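Local structure of dally-like, isoform A (Drosophila melanogaster, 6XTZ) at residues K83-F87 / I445-I449. The protein probably acts as a GPI-anchored cell-surface heparan sulfate proteoglycan of the glypican family, binding Wnt and Hedgehog proteins and covering the lipid of Wnt so that it can signal far from its source. The protein carries 5 engineered substitutions. Residues are numbered along the deposited sequence; the frame is centred on the assembly and turned at random.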
ATOM      1  N   LYS A  83      -1.509  10.526  -3.750  1.00 38.89           N
ATOM      2  CA  LYS A  83      -0.372  10.188  -4.601  1.00 36.28           C
ATOM      3  C   LYS A  83      -0.738   9.117  -5.618  1.00 36.79           C
ATOM      4  O   LYS A  83      -0.221   9.123  -6.741  1.00 37.00           O
ATOM      5  CB  LYS A  83       0.811   9.728  -3.749  1.00 37.56           C
ATOM      6  CG  LYS A  83       1.398  10.811  -2.855  1.00 41.05           C
ATOM      7  CD  LYS A  83       2.024  11.935  -3.666  1.00 38.13           C
ATOM      8  CE  LYS A  83       2.639  12.980  -2.750  1.00 42.84           C
ATOM      9  NZ  LYS A  83       3.296  14.083  -3.504  1.00 48.83           N
ATOM     10  N   ALA A  84      -1.619   8.186  -5.243  1.00 35.19           N
ATOM     11  CA  ALA A  84      -2.110   7.207  -6.207  1.00 37.54           C
ATOM     12  C   ALA A  84      -2.939   7.877  -7.293  1.00 44.29           C
ATOM     13  O   ALA A  84      -2.860   7.496  -8.467  1.00 43.77           O
ATOM     14  CB  ALA A  84      -2.925   6.130  -5.494  1.00 29.35           C
ATOM     15  N   THR A  85      -3.736   8.883  -6.923  1.00 41.71           N
ATOM     16  CA  THR A  85      -4.522   9.608  -7.916  1.00 40.24           C
ATOM     17  C   THR A  85      -3.626  10.432  -8.833  1.00 38.60           C
ATOM     18  O   THR A  85      -3.867  10.506 -10.045  1.00 32.57           O
ATOM     19  CB  THR A  85      -5.548  10.505  -7.221  1.00 40.17           C
ATOM     20  OG1 THR A  85      -6.478   9.692  -6.496  1.00 44.63           O
ATOM     21  CG2 THR A  85      -6.306  11.349  -8.238  1.00 40.17           C
ATOM     22  N   LYS A  86      -2.590  11.061  -8.273  1.00 37.06           N
ATOM     23  CA  LYS A  86      -1.645  11.804  -9.100  1.00 35.39           C
ATOM     24  C   LYS A  86      -0.895  10.872 -10.040  1.00 38.80           C
ATOM     25  O   LYS A  86      -0.631  11.222 -11.196  1.00 42.11           O
ATOM     26  CB  LYS A  86      -0.668  12.576  -8.211  1.00 40.71           C
ATOM     27  CG  LYS A  86       0.341  13.419  -8.978  1.00 54.35           C
ATOM     28  CD  LYS A  86       1.308  14.127  -8.038  1.00 67.55           C
ATOM     29  CE  LYS A  86       2.317  14.966  -8.809  1.00 73.04           C
ATOM     30  NZ  LYS A  86       3.306  15.627  -7.911  1.00 74.42           N
ATOM     31  N   PHE A  87      -0.554   9.673  -9.564  1.00 45.24           N
ATOM     32  CA  PHE A  87       0.144   8.702 -10.400  1.00 30.56           C
ATOM     33  C   PHE A  87      -0.716   8.277 -11.584  1.00 37.24           C
ATOM     34  O   PHE A  87      -0.245   8.236 -12.728  1.00 35.76           O
ATOM     35  CB  PHE A  87       0.546   7.493  -9.557  1.00 34.03           C
ATOM     36  CG  PHE A  87       1.080   6.341 -10.356  1.00 37.60           C
ATOM     37  CD1 PHE A  87       2.403   6.321 -10.769  1.00 40.85           C
ATOM     38  CD2 PHE A  87       0.262   5.270 -10.685  1.00 38.62           C
ATOM     39  CE1 PHE A  87       2.898   5.259 -11.498  1.00 35.38           C
ATOM     40  CE2 PHE A  87       0.753   4.205 -11.416  1.00 36.89           C
ATOM     41  CZ  PHE A  87       2.071   4.200 -11.822  1.00 37.56           C
ATOM     42  N   ILE A 445       6.998  10.820 -10.021  1.00 43.87           N
ATOM     43  CA  ILE A 445       5.914  10.396  -9.143  1.00 45.92           C
ATOM     44  C   ILE A 445       6.156   8.981  -8.633  1.00 50.11           C
ATOM     45  O   ILE A 445       5.763   8.642  -7.509  1.00 52.60           O
ATOM     46  CB  ILE A 445       4.555  10.532  -9.860  1.00 43.14           C
ATOM     47  CG1 ILE A 445       3.405  10.102  -8.943  1.00 40.11           C
ATOM     48  CG2 ILE A 445       4.535   9.732 -11.148  1.00 46.16           C
ATOM     49  CD1 ILE A 445       3.240  10.966  -7.718  1.00 42.13           C
ATOM     50  N   VAL A 446       6.818   8.137  -9.430  1.00 47.59           N
ATOM     51  CA  VAL A 446       7.174   6.801  -8.960  1.00 42.95           C
ATOM     52  C   VAL A 446       8.201   6.888  -7.837  1.00 44.71           C
ATOM     53  O   VAL A 446       8.102   6.173  -6.831  1.00 46.25           O
ATOM     54  CB  VAL A 446       7.679   5.936 -10.129  1.00 45.09           C
ATOM     55  CG1 VAL A 446       8.324   4.659  -9.609  1.00 45.20           C
ATOM     56  CG2 VAL A 446       6.534   5.595 -11.071  1.00 41.85           C
ATOM     57  N   ARG A 447       9.201   7.764  -7.982  1.00 44.80           N
ATOM     58  CA  ARG A 447      10.174   7.952  -6.910  1.00 45.32           C
ATOM     59  C   ARG A 447       9.520   8.553  -5.672  1.00 44.48           C
ATOM     60  O   ARG A 447       9.875   8.200  -4.542  1.00 46.25           O
ATOM     61  CB  ARG A 447      11.326   8.842  -7.378  1.00 46.40           C
ATOM     62  CG  ARG A 447      12.208   8.240  -8.457  1.00 56.95           C
ATOM     63  CD  ARG A 447      13.383   9.157  -8.759  1.00 64.39           C
ATOM     64  NE  ARG A 447      13.852   9.014 -10.134  1.00 73.16           N
ATOM     65  CZ  ARG A 447      14.735   8.107 -10.534  1.00 77.62           C
ATOM     66  NH1 ARG A 447      15.253   7.250  -9.663  1.00 80.92           N
ATOM     67  NH2 ARG A 447      15.101   8.054 -11.808  1.00 75.36           N
ATOM     68  N   ASP A 448       8.572   9.472  -5.867  1.00 45.67           N
ATOM     69  CA  ASP A 448       7.881  10.079  -4.734  1.00 46.55           C
ATOM     70  C   ASP A 448       7.099   9.032  -3.951  1.00 42.07           C
ATOM     71  O   ASP A 448       7.211   8.944  -2.724  1.00 45.12           O
ATOM     72  CB  ASP A 448       6.957  11.194  -5.226  1.00 46.82           C
ATOM     73  CG  ASP A 448       6.334  11.984  -4.091  1.00 56.25           C
ATOM     74  OD1 ASP A 448       6.774  11.824  -2.932  1.00 60.62           O
ATOM     75  OD2 ASP A 448       5.403  12.771  -4.360  1.00 59.84           O
ATOM     76  N   ILE A 449       6.304   8.223  -4.654  1.00 41.87           N
ATOM     77  CA  ILE A 449       5.545   7.160  -4.003  1.00 40.74           C
ATOM     78  C   ILE A 449       6.481   6.162  -3.335  1.00 45.47           C
ATOM     79  O   ILE A 449       6.251   5.739  -2.196  1.00 42.92           O
ATOM     80  CB  ILE A 449       4.622   6.471  -5.025  1.00 37.19           C
ATOM     81  CG1 ILE A 449       3.497   7.419  -5.448  1.00 35.76           C
ATOM     82  CG2 ILE A 449       4.077   5.165  -4.467  1.00 36.31           C
ATOM     83  CD1 ILE A 449       2.705   6.931  -6.641  1.00 37.87           C
TER
HETATM   84  O   HOH W   1       5.729  14.606  -7.288  1.00 58.77           O
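K83 and D448 close the polar margin of this contact with a salt bridge, in which K83 NZ gives a hydrogen bond of 2.6 Å to D448 OD2. The lysine comes in on the syn lone pair of that oxygen, the two side chains meeting at about a right angle; a bend at chi2 (-65°) directs the otherwise extended end of K83 off its own helix and across to the carboxylate. D448 OD1 is held separately by a salt bridge to R452, one turn on. K86 lends a second, more distant charge: its NZ donates to a water at 2.7 Å, which returns only a weak bond to D448 OD2. Were K83 an alanine, OD2 would probably lose its direct cationic mate, leaving the water-mediated link to K86, weak at OD2, as a poor substitute.

Beneath the charges the packing is apolar. I445 sends CD1 against the aliphatic stem of K86, 3.7 Å from CD, while its CG1 lies 3.9 Å from F87 CB. With F87 CG anti to the backbone N (chi1 171°), the ring reaches past I445 to V446, whose CG2 meets CE1 at the ring edge, 3.7 Å away. I449 CD1 rests against both K83 O and F87 CB.

The segments run nearly antiparallel, their axes 10.2 Å apart at an angle of 163°. Thus helix 441-455, which follows an unmodelled linker, packs lengthwise on the long helix 51-110 of the all-helical glypican core; helix 185-216 completes the buried side, Y203 meeting the F87 ring edge-to-face and touching I449.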